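Local structure of phosphoserine aminotransferase (Bacillus alcalophilus, 1W23) at residues A[24-29]-A[33-38]; A[48-53]-A[69-74]; A[94-99]-A[104-109]; A[152-157]-A[286-291]. The protein catalyses the reversible, pyridoxal-phosphate-dependent transfer of an amino group from glutamate to 3-phosphohydroxypyruvate, giving phosphoserine, the second step of serine biosynthesis. All blocks are in the same frame, centred on the assembly; numbering follows the deposited sequence. Where two conformers were deposited one is given.

Contact 1 of 4, residues A[24-29]-A[33-38]; sequences KELLNF and QMSVME
Phe29 and Met34 are joined by a backbone hydrogen bond, Phe29 N to Met34 O, 2.8 Å. Two side chains add polar links. Asn28 takes the backbone N of Gln33 on its OD1 at 2.8 Å, with the donor well above the carbonyl plane. The Gln33 chain bends at chi2 (-66°) and stacks its amide on that of Asn28, the planes 26° apart. A leucine in place of Asn28 would probably leave the Gln33 N-H without this acceptor and the Gln33 amide without its flat partner. Ser35 OG bonds weakly to Leu26 O and accepts from Met37 N, which makes an ST turn. The backbone N of Ser35 donates to Glu38 OE1, on its anti lone pair. Water 1 links Glu25 O to Val36 N, and water 2 links Leu27 O to Glu38 OE1.

The apolar contacts are few. Val36 CB lies over one face of the Phe29 ring, toward its rim, 4.0 Å from CG. Leu26 CD1 meets Met37 CE at 3.8 Å. The touching residues lie in the loop between helices 16-24 and 44-61. Helix 241-256 covers Leu26, Val36 and Met37 through Phe242, and Glu38 bonds to Leu14 of the second subunit.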
loop_
_atom_site.group_PDB
_atom_site.type_symbol
_atom_site.label_atom_id
_atom_site.label_comp_id
_atom_site.label_asym_id
_atom_site.label_seq_id
_atom_site.Cartn_x
_atom_site.Cartn_y
_atom_site.Cartn_z
ATOM N N LYS A 24 5.359 -18.092 -11.900
ATOM C CA LYS A 24 6.282 -19.213 -11.836
ATOM C C LYS A 24 6.992 -19.276 -10.506
ATOM O O LYS A 24 7.185 -20.379 -9.972
ATOM C CB LYS A 24 7.295 -19.113 -12.999
ATOM C CG LYS A 24 8.208 -20.318 -13.119
ATOM C CD LYS A 24 9.179 -20.056 -14.317
ATOM C CE LYS A 24 10.110 -21.248 -14.578
ATOM N NZ LYS A 24 10.760 -21.126 -15.944
ATOM N N GLU A 25 7.377 -18.146 -9.954
ATOM C CA GLU A 25 8.170 -18.102 -8.727
ATOM C C GLU A 25 7.359 -17.666 -7.496
ATOM O O GLU A 25 7.960 -17.319 -6.471
ATOM C CB GLU A 25 9.464 -17.273 -8.911
ATOM C CG GLU A 25 9.271 -15.768 -9.128
ATOM C CD GLU A 25 10.475 -15.043 -9.715
ATOM O OE1 GLU A 25 10.450 -13.814 -9.777
ATOM O OE2 GLU A 25 11.478 -15.652 -10.115
ATOM N N LEU A 26 6.034 -17.719 -7.556
ATOM C CA LEU A 26 5.197 -17.187 -6.462
ATOM C C LEU A 26 5.449 -17.922 -5.161
ATOM O O LEU A 26 5.258 -17.310 -4.107
ATOM C CB LEU A 26 3.706 -17.222 -6.803
ATOM C CG LEU A 26 2.887 -16.220 -6.013
ATOM C CD1 LEU A 26 3.109 -14.804 -6.473
ATOM C CD2 LEU A 26 1.379 -16.543 -6.107
ATOM N N LEU A 27 5.777 -19.213 -5.212
ATOM C CA LEU A 27 5.953 -19.987 -4.000
ATOM C C LEU A 27 7.402 -20.132 -3.578
ATOM O O LEU A 27 7.680 -20.455 -2.403
ATOM C CB LEU A 27 5.380 -21.414 -4.201
ATOM C CG LEU A 27 4.008 -21.504 -4.819
ATOM C CD1 LEU A 27 3.531 -22.976 -4.945
ATOM C CD2 LEU A 27 3.017 -20.686 -4.042
ATOM N N ASN A 28 8.346 -19.950 -4.499
ATOM C CA ASN A 28 9.773 -20.170 -4.262
ATOM C C ASN A 28 10.567 -19.102 -4.983
ATOM O O ASN A 28 10.915 -19.318 -6.182
ATOM C CB ASN A 28 10.145 -21.576 -4.696
ATOM C CG ASN A 28 11.647 -21.834 -4.628
ATOM O OD1 ASN A 28 12.381 -21.121 -3.935
ATOM N ND2 ASN A 28 12.110 -22.809 -5.404
ATOM N N PHE A 29 10.791 -17.987 -4.347
ATOM C CA PHE A 29 11.507 -16.862 -4.917
ATOM C C PHE A 29 12.999 -16.959 -4.650
ATOM O O PHE A 29 13.409 -17.126 -3.492
ATOM C CB PHE A 29 10.970 -15.547 -4.320
ATOM C CG PHE A 29 11.694 -14.368 -4.891
ATOM C CD1 PHE A 29 11.560 -14.055 -6.261
ATOM C CD2 PHE A 29 12.508 -13.566 -4.109
ATOM C CE1 PHE A 29 12.257 -12.999 -6.793
ATOM C CE2 PHE A 29 13.149 -12.482 -4.703
ATOM C CZ PHE A 29 13.023 -12.211 -6.030
ATOM N N GLN A 33 12.651 -20.892 -1.145
ATOM C CA GLN A 33 11.485 -21.711 -0.777
ATOM C C GLN A 33 10.424 -20.900 -0.048
ATOM O O GLN A 33 9.531 -21.480 0.561
ATOM C CB GLN A 33 11.879 -22.969 0.015
ATOM C CG GLN A 33 12.845 -23.852 -0.743
ATOM C CD GLN A 33 12.244 -24.473 -1.999
ATOM O OE1 GLN A 33 11.025 -24.640 -2.213
ATOM N NE2 GLN A 33 13.163 -24.854 -2.871
ATOM N N MET A 34 10.433 -19.589 -0.209
ATOM C CA MET A 34 9.418 -18.666 0.269
ATOM C C MET A 34 8.945 -17.780 -0.872
ATOM O O MET A 34 9.749 -17.483 -1.792
ATOM C CB MET A 34 9.971 -17.765 1.387
ATOM C CG MET A 34 10.288 -18.535 2.680
ATOM S SD MET A 34 11.153 -17.554 3.904
ATOM C CE MET A 34 12.768 -17.532 3.157
ATOM N N SER A 35 7.697 -17.351 -0.825
ATOM C CA SER A 35 7.258 -16.293 -1.744
ATOM C C SER A 35 7.969 -14.994 -1.457
ATOM O O SER A 35 8.330 -14.734 -0.286
ATOM C CB SER A 35 5.755 -16.068 -1.530
ATOM O OG SER A 35 5.250 -15.090 -2.430
ATOM N N VAL A 36 8.100 -14.130 -2.460
ATOM C CA VAL A 36 8.583 -12.764 -2.168
ATOM C C VAL A 36 7.677 -12.153 -1.093
ATOM O O VAL A 36 8.187 -11.345 -0.311
ATOM C CB VAL A 36 8.762 -11.971 -3.505
ATOM C CG1 VAL A 36 7.419 -11.672 -4.031
ATOM C CG2 VAL A 36 9.612 -10.753 -3.276
ATOM N N MET A 37 6.375 -12.481 -1.029
ATOM C CA MET A 37 5.365 -11.995 -0.041
ATOM C C MET A 37 5.652 -12.450 1.357
ATOM O O MET A 37 5.015 -11.930 2.280
ATOM C CB MET A 37 3.933 -12.447 -0.460
ATOM C CG MET A 37 3.249 -11.601 -1.467
ATOM S SD MET A 37 1.698 -12.391 -1.680
ATOM C CE MET A 37 2.061 -13.246 -3.144
ATOM N N GLU A 38 6.509 -13.449 1.549
ATOM C CA GLU A 38 6.764 -14.070 2.844
ATOM C C GLU A 38 8.139 -13.710 3.396
ATOM O O GLU A 38 8.506 -14.198 4.483
ATOM C CB GLU A 38 6.668 -15.588 2.701
ATOM C CG GLU A 38 5.259 -16.099 2.392
ATOM C CD GLU A 38 5.273 -17.597 2.189
ATOM O OE1 GLU A 38 5.944 -18.072 1.244
ATOM O OE2 GLU A 38 4.653 -18.315 3.038
HETATM O O HOH W 1 7.451 -14.917 -5.123
HETATM O O HOH W 2 5.803 -20.361 -0.360
#

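Contact 2 of 4, residues A[48-53]-A[69-74]; sequences EVHEQA and ILFLQG
Phe71 buries the most surface here, and both His50 and Ala53 meet its ring. The edge of Phe71 points at the face of His50 in a T-shaped pair. His50 was modelled in two conformers, and this pair is described for one. The ring planes stand at 89° and the centroids are 5.5 Å apart. Phe71 CD1 does the touching, 3.9 Å from His50 CE1. The His50 side chain leaves the helix with CG anti to the backbone N (chi1 -165°), which carries the imidazole toward the strand. The imidazole is fixed at both nitrogens: ND1 is hydrogen-bonded to Tyr46 OH and NE2 to Asp233 O. These bonds probably limit its rotation and keep its face turned to Phe71.

The far end of the Phe71 ring reaches Ala53. Phe71 CZ lies 3.6 Å from Ala53 CB, and the small methyl lets the ring come close to the helix. His50 O sits near the ring plane, at the edge, 3.8 Å from Phe71 CE1. An alanine in place of Phe71 would probably open a gap between helix and strand and leave the His50 face without its aromatic partner.

The contact packs helix 44-61 against strand 67-72, an outermost strand of the seven-stranded sheet within this chain. Strand 204-209 is its neighbour in the sheet. Helix 241-256 adds Ile244 and Leu247 to the surroundings of Phe71.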
loop_
_atom_site.group_PDB
_atom_site.type_symbol
_atom_site.label_atom_id
_atom_site.label_comp_id
_atom_site.label_asym_id
_atom_site.label_seq_id
_atom_site.Cartn_x
_atom_site.Cartn_y
_atom_site.Cartn_z
ATOM N N GLU A 48 17.723 -6.938 -2.870
ATOM C CA GLU A 48 18.115 -6.941 -4.269
ATOM C C GLU A 48 16.962 -6.470 -5.182
ATOM O O GLU A 48 17.224 -5.710 -6.135
ATOM C CB GLU A 48 18.547 -8.352 -4.745
ATOM C CG GLU A 48 19.829 -8.869 -4.219
ATOM C CD GLU A 48 20.108 -10.329 -4.641
ATOM O OE1 GLU A 48 19.282 -10.976 -5.335
ATOM O OE2 GLU A 48 21.221 -10.804 -4.222
ATOM N N VAL A 49 15.737 -6.905 -4.928
ATOM C CA VAL A 49 14.595 -6.458 -5.715
ATOM C C VAL A 49 14.363 -4.943 -5.565
ATOM O O VAL A 49 14.155 -4.240 -6.559
ATOM C CB VAL A 49 13.340 -7.224 -5.252
ATOM C CG1 VAL A 49 12.077 -6.603 -5.863
ATOM C CG2 VAL A 49 13.423 -8.704 -5.582
ATOM N N HIS A 50 14.413 -4.448 -4.334
ATOM C CA HIS A 50 14.191 -3.046 -4.021
ATOM C C HIS A 50 15.189 -2.204 -4.786
ATOM O O HIS A 50 14.868 -1.192 -5.420
ATOM C CB HIS A 50 14.209 -2.872 -2.507
ATOM C CG HIS A 50 13.684 -1.641 -1.829
ATOM N ND1 HIS A 50 12.366 -1.418 -1.498
ATOM C CD2 HIS A 50 14.368 -0.554 -1.365
ATOM C CE1 HIS A 50 12.244 -0.252 -0.882
ATOM N NE2 HIS A 50 13.452 0.302 -0.783
ATOM N N GLU A 51 16.462 -2.577 -4.688
ATOM C CA GLU A 51 17.544 -1.862 -5.348
ATOM C C GLU A 51 17.437 -1.942 -6.883
ATOM O O GLU A 51 17.660 -0.940 -7.574
ATOM C CB GLU A 51 18.875 -2.419 -4.897
ATOM C CG GLU A 51 20.096 -2.176 -5.748
ATOM C CD GLU A 51 21.355 -2.677 -5.076
ATOM O OE1 GLU A 51 22.026 -1.829 -4.461
ATOM O OE2 GLU A 51 21.692 -3.888 -5.135
ATOM N N GLN A 52 17.101 -3.131 -7.407
ATOM C CA GLN A 52 16.973 -3.259 -8.844
ATOM C C GLN A 52 15.840 -2.407 -9.402
ATOM O O GLN A 52 15.964 -1.816 -10.474
ATOM C CB GLN A 52 16.685 -4.700 -9.260
ATOM C CG GLN A 52 17.870 -5.626 -9.357
ATOM C CD GLN A 52 17.504 -7.048 -9.777
ATOM O OE1 GLN A 52 16.402 -7.282 -10.263
ATOM N NE2 GLN A 52 18.451 -7.970 -9.583
ATOM N N ALA A 53 14.725 -2.352 -8.653
ATOM C CA ALA A 53 13.604 -1.492 -9.130
ATOM C C ALA A 53 14.063 -0.058 -9.253
ATOM O O ALA A 53 13.761 0.648 -10.242
ATOM C CB ALA A 53 12.414 -1.580 -8.157
ATOM N N ILE A 69 14.886 7.998 -5.613
ATOM C CA ILE A 69 13.651 7.321 -5.953
ATOM C C ILE A 69 13.034 6.777 -4.670
ATOM O O ILE A 69 13.699 5.965 -4.013
ATOM C CB ILE A 69 13.936 6.206 -6.964
ATOM C CG1 ILE A 69 14.553 6.778 -8.257
ATOM C CG2 ILE A 69 12.679 5.398 -7.275
ATOM C CD1 ILE A 69 15.296 5.718 -9.054
ATOM N N LEU A 70 11.847 7.198 -4.341
ATOM C CA LEU A 70 11.096 6.721 -3.186
ATOM C C LEU A 70 9.977 5.807 -3.646
ATOM O O LEU A 70 9.350 6.052 -4.688
ATOM C CB LEU A 70 10.506 7.865 -2.383
ATOM C CG LEU A 70 11.458 8.975 -1.984
ATOM C CD1 LEU A 70 10.692 10.061 -1.218
ATOM C CD2 LEU A 70 12.597 8.487 -1.119
ATOM N N PHE A 71 9.695 4.787 -2.829
ATOM C CA PHE A 71 8.571 3.877 -3.002
ATOM C C PHE A 71 7.692 4.033 -1.758
ATOM O O PHE A 71 8.061 3.555 -0.688
ATOM C CB PHE A 71 9.015 2.441 -3.145
ATOM C CG PHE A 71 9.907 2.143 -4.336
ATOM C CD1 PHE A 71 10.939 1.258 -4.230
ATOM C CD2 PHE A 71 9.697 2.758 -5.580
ATOM C CE1 PHE A 71 11.761 0.972 -5.308
ATOM C CE2 PHE A 71 10.538 2.470 -6.640
ATOM C CZ PHE A 71 11.547 1.562 -6.530
ATOM N N LEU A 72 6.546 4.694 -1.909
ATOM C CA LEU A 72 5.665 5.045 -0.788
ATOM C C LEU A 72 4.315 4.379 -0.946
ATOM O O LEU A 72 3.840 4.123 -2.063
ATOM C CB LEU A 72 5.491 6.560 -0.704
ATOM C CG LEU A 72 6.797 7.343 -0.542
ATOM C CD1 LEU A 72 6.463 8.820 -0.373
ATOM C CD2 LEU A 72 7.626 6.855 0.620
ATOM N N GLN A 73 3.649 4.171 0.160
ATOM C CA GLN A 73 2.236 3.777 0.182
ATOM C C GLN A 73 1.374 5.017 0.117
ATOM O O GLN A 73 1.827 6.137 0.418
ATOM C CB GLN A 73 1.954 2.948 1.419
ATOM C CG GLN A 73 2.739 1.655 1.518
ATOM C CD GLN A 73 2.311 0.838 2.731
ATOM O OE1 GLN A 73 1.145 0.414 2.799
ATOM N NE2 GLN A 73 3.231 0.606 3.671
ATOM N N GLY A 74 0.097 4.816 -0.241
ATOM C CA GLY A 74 -0.934 5.845 -0.105
ATOM C C GLY A 74 -1.518 6.362 -1.368
ATOM O O GLY A 74 -2.498 7.135 -1.378
#

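Contact 3 of 4, residues A[94-99]-A[104-109]; sequences GNYVLT and EKALKE
Strand 94-98 and helix 104-109 run nearly antiparallel, their axes at 161° and 8.7 Å apart at the closest point. Tyr96 lays its ring against the helix backbone. Leu107 CA stands over the centre of one ring face, 3.9 Å from the centroid and 10° off the normal, a CH-pi contact. Leu107 CD1 reaches Tyr96 CD1 at 3.7 Å. Across the ring from CD1, Tyr96 CE2 is 3.8 Å from Ala106 CB, which lies on the same side of the ring plane as Leu107 CA.

The pair forms the first half of a beta-alpha-beta unit: strand 93-98, helix 101-111, strand 115-121. The two strands are parallel neighbours in the large sheet, and the helix packs on it. Leu107 also touches Thr116 of the second strand.

Leu107 is forked between two partners. Its chi1 is trans and its chi2 lies at 63°, and the CD2 branch meets Leu98 CD2 at 4.1 Å. The two leucines cross at about a right angle. Leu98 CD2 also lies 3.9 Å from Glu104 N. The phenol of Tyr96 is well bonded. Its OH donates to water 3 at 2.6 Å, water 3 donates to Ala106 O, and Tyr144 OH is a further hydrogen-bond partner of the hydroxyl.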
loop_
_atom_site.group_PDB
_atom_site.type_symbol
_atom_site.label_atom_id
_atom_site.label_comp_id
_atom_site.label_asym_id
_atom_site.label_seq_id
_atom_site.Cartn_x
_atom_site.Cartn_y
_atom_site.Cartn_z
ATOM N N GLY A 94 1.229 27.649 -3.020
ATOM C CA GLY A 94 1.185 26.440 -3.865
ATOM C C GLY A 94 0.466 26.793 -5.154
ATOM O O GLY A 94 -0.745 27.049 -5.163
ATOM N N ASN A 95 1.219 26.901 -6.246
ATOM C CA ASN A 95 0.696 27.395 -7.523
ATOM C C ASN A 95 0.402 26.217 -8.446
ATOM O O ASN A 95 1.289 25.374 -8.630
ATOM C CB ASN A 95 1.730 28.350 -8.150
ATOM C CG ASN A 95 1.141 29.279 -9.188
ATOM O OD1 ASN A 95 -0.073 29.236 -9.454
ATOM N ND2 ASN A 95 1.986 30.159 -9.769
ATOM N N TYR A 96 -0.804 26.123 -8.968
ATOM C CA TYR A 96 -1.306 24.948 -9.712
ATOM C C TYR A 96 -1.727 25.349 -11.103
ATOM O O TYR A 96 -2.384 26.369 -11.312
ATOM C CB TYR A 96 -2.572 24.347 -8.966
ATOM C CG TYR A 96 -2.076 23.550 -7.749
ATOM C CD1 TYR A 96 -1.677 24.231 -6.605
ATOM C CD2 TYR A 96 -1.954 22.171 -7.748
ATOM C CE1 TYR A 96 -1.212 23.560 -5.495
ATOM C CE2 TYR A 96 -1.447 21.460 -6.641
ATOM C CZ TYR A 96 -1.090 22.153 -5.520
ATOM O OH TYR A 96 -0.539 21.527 -4.425
ATOM N N VAL A 97 -1.436 24.479 -12.076
ATOM C CA VAL A 97 -1.974 24.566 -13.415
ATOM C C VAL A 97 -3.105 23.549 -13.500
ATOM O O VAL A 97 -2.885 22.336 -13.312
ATOM C CB VAL A 97 -0.941 24.323 -14.514
ATOM C CG1 VAL A 97 -1.556 24.454 -15.917
ATOM C CG2 VAL A 97 0.256 25.253 -14.390
ATOM N N LEU A 98 -4.328 24.009 -13.765
ATOM C CA LEU A 98 -5.475 23.133 -13.814
ATOM C C LEU A 98 -5.753 22.639 -15.242
ATOM O O LEU A 98 -6.101 23.449 -16.113
ATOM C CB LEU A 98 -6.727 23.810 -13.291
ATOM C CG LEU A 98 -6.656 24.275 -11.803
ATOM C CD1 LEU A 98 -7.986 24.903 -11.382
ATOM C CD2 LEU A 98 -6.287 23.118 -10.879
ATOM N N THR A 99 -5.573 21.326 -15.473
ATOM C CA THR A 99 -5.833 20.731 -16.763
ATOM C C THR A 99 -6.783 19.552 -16.683
ATOM O O THR A 99 -7.028 18.872 -17.686
ATOM C CB THR A 99 -4.550 20.351 -17.511
ATOM O OG1 THR A 99 -3.632 19.654 -16.614
ATOM C CG2 THR A 99 -3.802 21.581 -18.017
ATOM N N GLU A 104 -7.504 19.479 -10.043
ATOM C CA GLU A 104 -8.382 20.077 -9.047
ATOM C C GLU A 104 -8.224 19.377 -7.686
ATOM O O GLU A 104 -8.192 20.045 -6.641
ATOM C CB GLU A 104 -9.830 20.013 -9.475
ATOM C CG GLU A 104 -10.137 20.847 -10.680
ATOM C CD GLU A 104 -11.566 20.762 -11.186
ATOM O OE1 GLU A 104 -11.946 21.516 -12.092
ATOM O OE2 GLU A 104 -12.350 19.928 -10.656
ATOM N N LYS A 105 -8.126 18.052 -7.680
ATOM C CA LYS A 105 -8.011 17.323 -6.415
ATOM C C LYS A 105 -6.704 17.664 -5.739
ATOM O O LYS A 105 -6.622 17.751 -4.487
ATOM C CB LYS A 105 -8.204 15.831 -6.674
ATOM C CG LYS A 105 -9.663 15.369 -6.752
ATOM C CD LYS A 105 -9.796 14.028 -7.472
ATOM C CE LYS A 105 -10.211 12.886 -6.582
ATOM N NZ LYS A 105 -11.639 12.989 -6.172
ATOM N N ALA A 106 -5.616 17.855 -6.496
ATOM C CA ALA A 106 -4.337 18.245 -5.926
ATOM C C ALA A 106 -4.429 19.639 -5.291
ATOM O O ALA A 106 -3.986 19.880 -4.164
ATOM C CB ALA A 106 -3.208 18.152 -6.955
ATOM N N LEU A 107 -5.020 20.579 -6.029
ATOM C CA LEU A 107 -5.198 21.956 -5.525
ATOM C C LEU A 107 -5.954 21.939 -4.230
ATOM O O LEU A 107 -5.595 22.677 -3.287
ATOM C CB LEU A 107 -5.881 22.786 -6.601
ATOM C CG LEU A 107 -6.338 24.169 -6.170
ATOM C CD1 LEU A 107 -5.192 25.064 -5.762
ATOM C CD2 LEU A 107 -7.141 24.849 -7.268
ATOM N N LYS A 108 -7.033 21.179 -4.163
ATOM C CA LYS A 108 -7.923 21.138 -2.994
ATOM C C LYS A 108 -7.121 20.829 -1.737
ATOM O O LYS A 108 -7.332 21.415 -0.672
ATOM C CB LYS A 108 -9.053 20.152 -3.210
ATOM C CG LYS A 108 -9.936 19.864 -2.032
ATOM C CD LYS A 108 -10.952 18.764 -2.311
ATOM C CE LYS A 108 -11.732 18.246 -1.120
ATOM N NZ LYS A 108 -12.491 19.302 -0.391
ATOM N N GLU A 109 -6.198 19.842 -1.816
ATOM C CA GLU A 109 -5.459 19.465 -0.621
ATOM C C GLU A 109 -4.493 20.546 -0.201
ATOM O O GLU A 109 -4.280 20.761 1.007
ATOM C CB GLU A 109 -4.744 18.129 -0.831
ATOM C CG GLU A 109 -5.682 16.978 -1.044
ATOM C CD GLU A 109 -6.753 16.863 0.019
ATOM O OE1 GLU A 109 -6.398 16.846 1.231
ATOM O OE2 GLU A 109 -7.944 16.772 -0.370
HETATM O O HOH W 3 -1.188 19.072 -4.064
#

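Contact 4 of 4, residues A[152-157]-A[286-291]; sequences TIYGTQ and VGHAEK. With PLP (pyridoxal-5'-phosphate), chain J.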
loop_
_atom_site.group_PDB
_atom_site.type_symbol
_atom_site.label_atom_id
_atom_site.label_comp_id
_atom_site.label_asym_id
_atom_site.label_seq_id
_atom_site.Cartn_x
_atom_site.Cartn_y
_atom_site.Cartn_z
ATOM N N THR A 152 -6.054 12.169 -16.877
ATOM C CA THR A 152 -6.574 10.823 -17.160
ATOM C C THR A 152 -8.048 10.830 -17.531
ATOM O O THR A 152 -8.495 9.981 -18.325
ATOM C CB THR A 152 -6.361 9.945 -15.882
ATOM O OG1 THR A 152 -5.109 10.343 -15.296
ATOM C CG2 THR A 152 -6.343 8.457 -16.212
ATOM N N ILE A 153 -8.833 11.704 -16.882
ATOM C CA ILE A 153 -10.281 11.745 -17.112
ATOM C C ILE A 153 -10.672 12.411 -18.398
ATOM O O ILE A 153 -11.667 12.044 -19.057
ATOM C CB ILE A 153 -10.985 12.373 -15.881
ATOM C CG1 ILE A 153 -10.916 11.373 -14.713
ATOM C CG2 ILE A 153 -12.409 12.810 -16.193
ATOM C CD1 ILE A 153 -11.195 11.923 -13.333
ATOM N N TYR A 154 -9.906 13.435 -18.784
ATOM C CA TYR A 154 -10.203 14.288 -19.955
ATOM C C TYR A 154 -9.454 13.879 -21.204
ATOM O O TYR A 154 -9.829 14.313 -22.308
ATOM C CB TYR A 154 -9.944 15.770 -19.596
ATOM C CG TYR A 154 -11.060 16.250 -18.673
ATOM C CD1 TYR A 154 -10.913 16.248 -17.313
ATOM C CD2 TYR A 154 -12.260 16.638 -19.196
ATOM C CE1 TYR A 154 -11.962 16.655 -16.479
ATOM C CE2 TYR A 154 -13.303 17.058 -18.372
ATOM C CZ TYR A 154 -13.128 17.067 -17.014
ATOM O OH TYR A 154 -14.175 17.468 -16.176
ATOM N N GLY A 155 -8.422 13.056 -21.123
ATOM C CA GLY A 155 -7.721 12.583 -22.325
ATOM C C GLY A 155 -6.825 13.615 -22.969
ATOM O O GLY A 155 -6.641 13.584 -24.201
ATOM N N THR A 156 -6.226 14.497 -22.191
ATOM C CA THR A 156 -5.274 15.489 -22.671
ATOM C C THR A 156 -3.916 15.280 -21.998
ATOM O O THR A 156 -3.839 14.683 -20.914
ATOM C CB THR A 156 -5.769 16.926 -22.392
ATOM O OG1 THR A 156 -5.838 17.050 -20.972
ATOM C CG2 THR A 156 -7.102 17.228 -23.033
ATOM N N GLN A 157 -2.857 15.783 -22.640
ATOM C CA GLN A 157 -1.505 15.515 -22.164
ATOM C C GLN A 157 -0.561 16.617 -22.600
ATOM O O GLN A 157 -0.630 17.100 -23.746
ATOM C CB GLN A 157 -1.049 14.166 -22.776
ATOM C CG GLN A 157 0.290 13.651 -22.369
ATOM C CD GLN A 157 0.633 12.335 -23.022
ATOM O OE1 GLN A 157 0.124 12.004 -24.115
ATOM N NE2 GLN A 157 1.507 11.529 -22.364
ATOM N N VAL A 286 -16.603 11.646 -31.754
ATOM C CA VAL A 286 -16.049 12.960 -31.530
ATOM C C VAL A 286 -15.125 12.901 -30.320
ATOM O O VAL A 286 -15.553 12.587 -29.182
ATOM C CB VAL A 286 -17.112 14.030 -31.313
ATOM C CG1 VAL A 286 -16.492 15.371 -31.026
ATOM C CG2 VAL A 286 -18.046 14.085 -32.512
ATOM N N GLY A 287 -13.825 13.183 -30.546
ATOM C CA GLY A 287 -12.896 13.216 -29.411
ATOM C C GLY A 287 -13.154 14.437 -28.551
ATOM O O GLY A 287 -13.469 15.537 -29.048
ATOM N N HIS A 288 -12.933 14.286 -27.254
ATOM C CA HIS A 288 -13.028 15.415 -26.318
ATOM C C HIS A 288 -11.881 16.410 -26.486
ATOM O O HIS A 288 -12.072 17.626 -26.424
ATOM C CB HIS A 288 -13.093 14.891 -24.871
ATOM C CG HIS A 288 -13.134 16.021 -23.892
ATOM N ND1 HIS A 288 -14.264 16.748 -23.682
ATOM C CD2 HIS A 288 -12.178 16.601 -23.098
ATOM C CE1 HIS A 288 -14.041 17.732 -22.792
ATOM N NE2 HIS A 288 -12.789 17.683 -22.456
ATOM N N ALA A 289 -10.674 15.872 -26.613
ATOM C CA ALA A 289 -9.470 16.716 -26.638
ATOM C C ALA A 289 -9.278 17.457 -27.956
ATOM O O ALA A 289 -9.536 16.940 -29.031
ATOM C CB ALA A 289 -8.247 15.876 -26.431
ATOM N N GLU A 290 -8.781 18.701 -27.868
ATOM C CA GLU A 290 -8.253 19.369 -29.019
ATOM C C GLU A 290 -7.097 18.547 -29.580
ATOM O O GLU A 290 -6.327 17.921 -28.816
ATOM C CB GLU A 290 -7.736 20.753 -28.656
ATOM C CG GLU A 290 -8.819 21.758 -28.326
ATOM C CD GLU A 290 -8.275 23.150 -28.161
ATOM O OE1 GLU A 290 -7.028 23.362 -28.249
ATOM O OE2 GLU A 290 -9.095 24.082 -27.894
ATOM N N LYS A 291 -6.938 18.525 -30.911
ATOM C CA LYS A 291 -5.933 17.638 -31.495
ATOM C C LYS A 291 -4.532 17.882 -30.949
ATOM O O LYS A 291 -3.782 16.889 -30.704
ATOM C CB LYS A 291 -5.945 17.793 -33.034
ATOM C CG LYS A 291 -7.119 16.976 -33.664
ATOM C CD LYS A 291 -7.025 17.076 -35.174
ATOM C CE LYS A 291 -8.279 16.384 -35.748
ATOM N NZ LYS A 291 -8.201 16.344 -37.242
HETATM N N1 PLP J . -3.607 11.469 -10.437
HETATM C C2 PLP J . -3.872 10.949 -11.693
HETATM C C2A PLP J . -3.379 11.728 -12.855
HETATM C C3 PLP J . -4.558 9.750 -11.810
HETATM O O3 PLP J . -4.788 9.245 -13.001
HETATM C C4 PLP J . -5.010 9.063 -10.624
HETATM C C4A PLP J . -5.682 7.744 -10.769
HETATM C C5 PLP J . -4.706 9.621 -9.372
HETATM C C6 PLP J . -4.030 10.829 -9.313
HETATM C C5A PLP J . -5.154 9.002 -8.080
HETATM O O4P PLP J . -4.245 7.887 -7.752
HETATM P P PLP J . -4.551 6.980 -6.430
HETATM O O1P PLP J . -5.884 6.335 -6.653
HETATM O O2P PLP J . -4.559 7.926 -5.239
HETATM O O3P PLP J . -3.349 6.049 -6.428
#
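His288 and Tyr154 meet at the closer-packed end of this contact. His288 NE2 comes to the edge of the Tyr154 ring, near its plane, 3.5 Å from Tyr154 CD2. The two rings are oblique, with planes 47° apart. His288 CD2 also lies 3.4 Å from Tyr154 O. The trans chi1 of His288 (178°) swings the imidazole over to the tyrosine. NE2 is hydrogen-bonded to Ser126 O, and Tyr154 O is hydrogen-bonded to Thr300 OG1, a residue that His288 also touches.

The second point of contact is small: the Ala289 methyl rests against a carbonyl oxygen and a methyl. Ala289 CB is 3.6 Å from Gly155 O and 3.8 Å from Thr156 CG2. Gly155 has a positive phi (75°), which favours glycine. Thr156 turns its hydroxyl the other way, to Asn151 ND2. Beyond Ala289 the packing is loose: Glu290 and Lys291 are exposed and make no contact with 152-157. Val286, at the other end, is exposed too.

The inner end of 152-157 belongs to the cofactor site. Thr152 OG1 is hydrogen-bonded to O3 of the pyridoxal phosphate at 2.6 Å, and also to Ser175 OG. Thr152 itself does not touch 286-291. The contact packs the loop that follows this cofactor residue against the end of strand 286-287, in the three-stranded antiparallel sheet of a class-V aminotransferase.

Overall arrangement
Contacts 1, 2 and 3 are mostly buried, while contact 4 is partly open to solvent. Contact 1 lies far from the centre of the chain and is mainly polar, its loop held by backbone, side-chain and water bonds. Contacts 2 and 3 are apolar and aromatic, and each sets a helix against a strand of the same large sheet. Contact 1 touches contact 2 where Phe29 packs on Val49. Contact 3 touches contact 4 through Thr99 and Thr156. Contacts 1 to 3 all reach the second subunit, but contact 4 does not. Among the four, contact 4 alone includes a residue hydrogen-bonded to the cofactor.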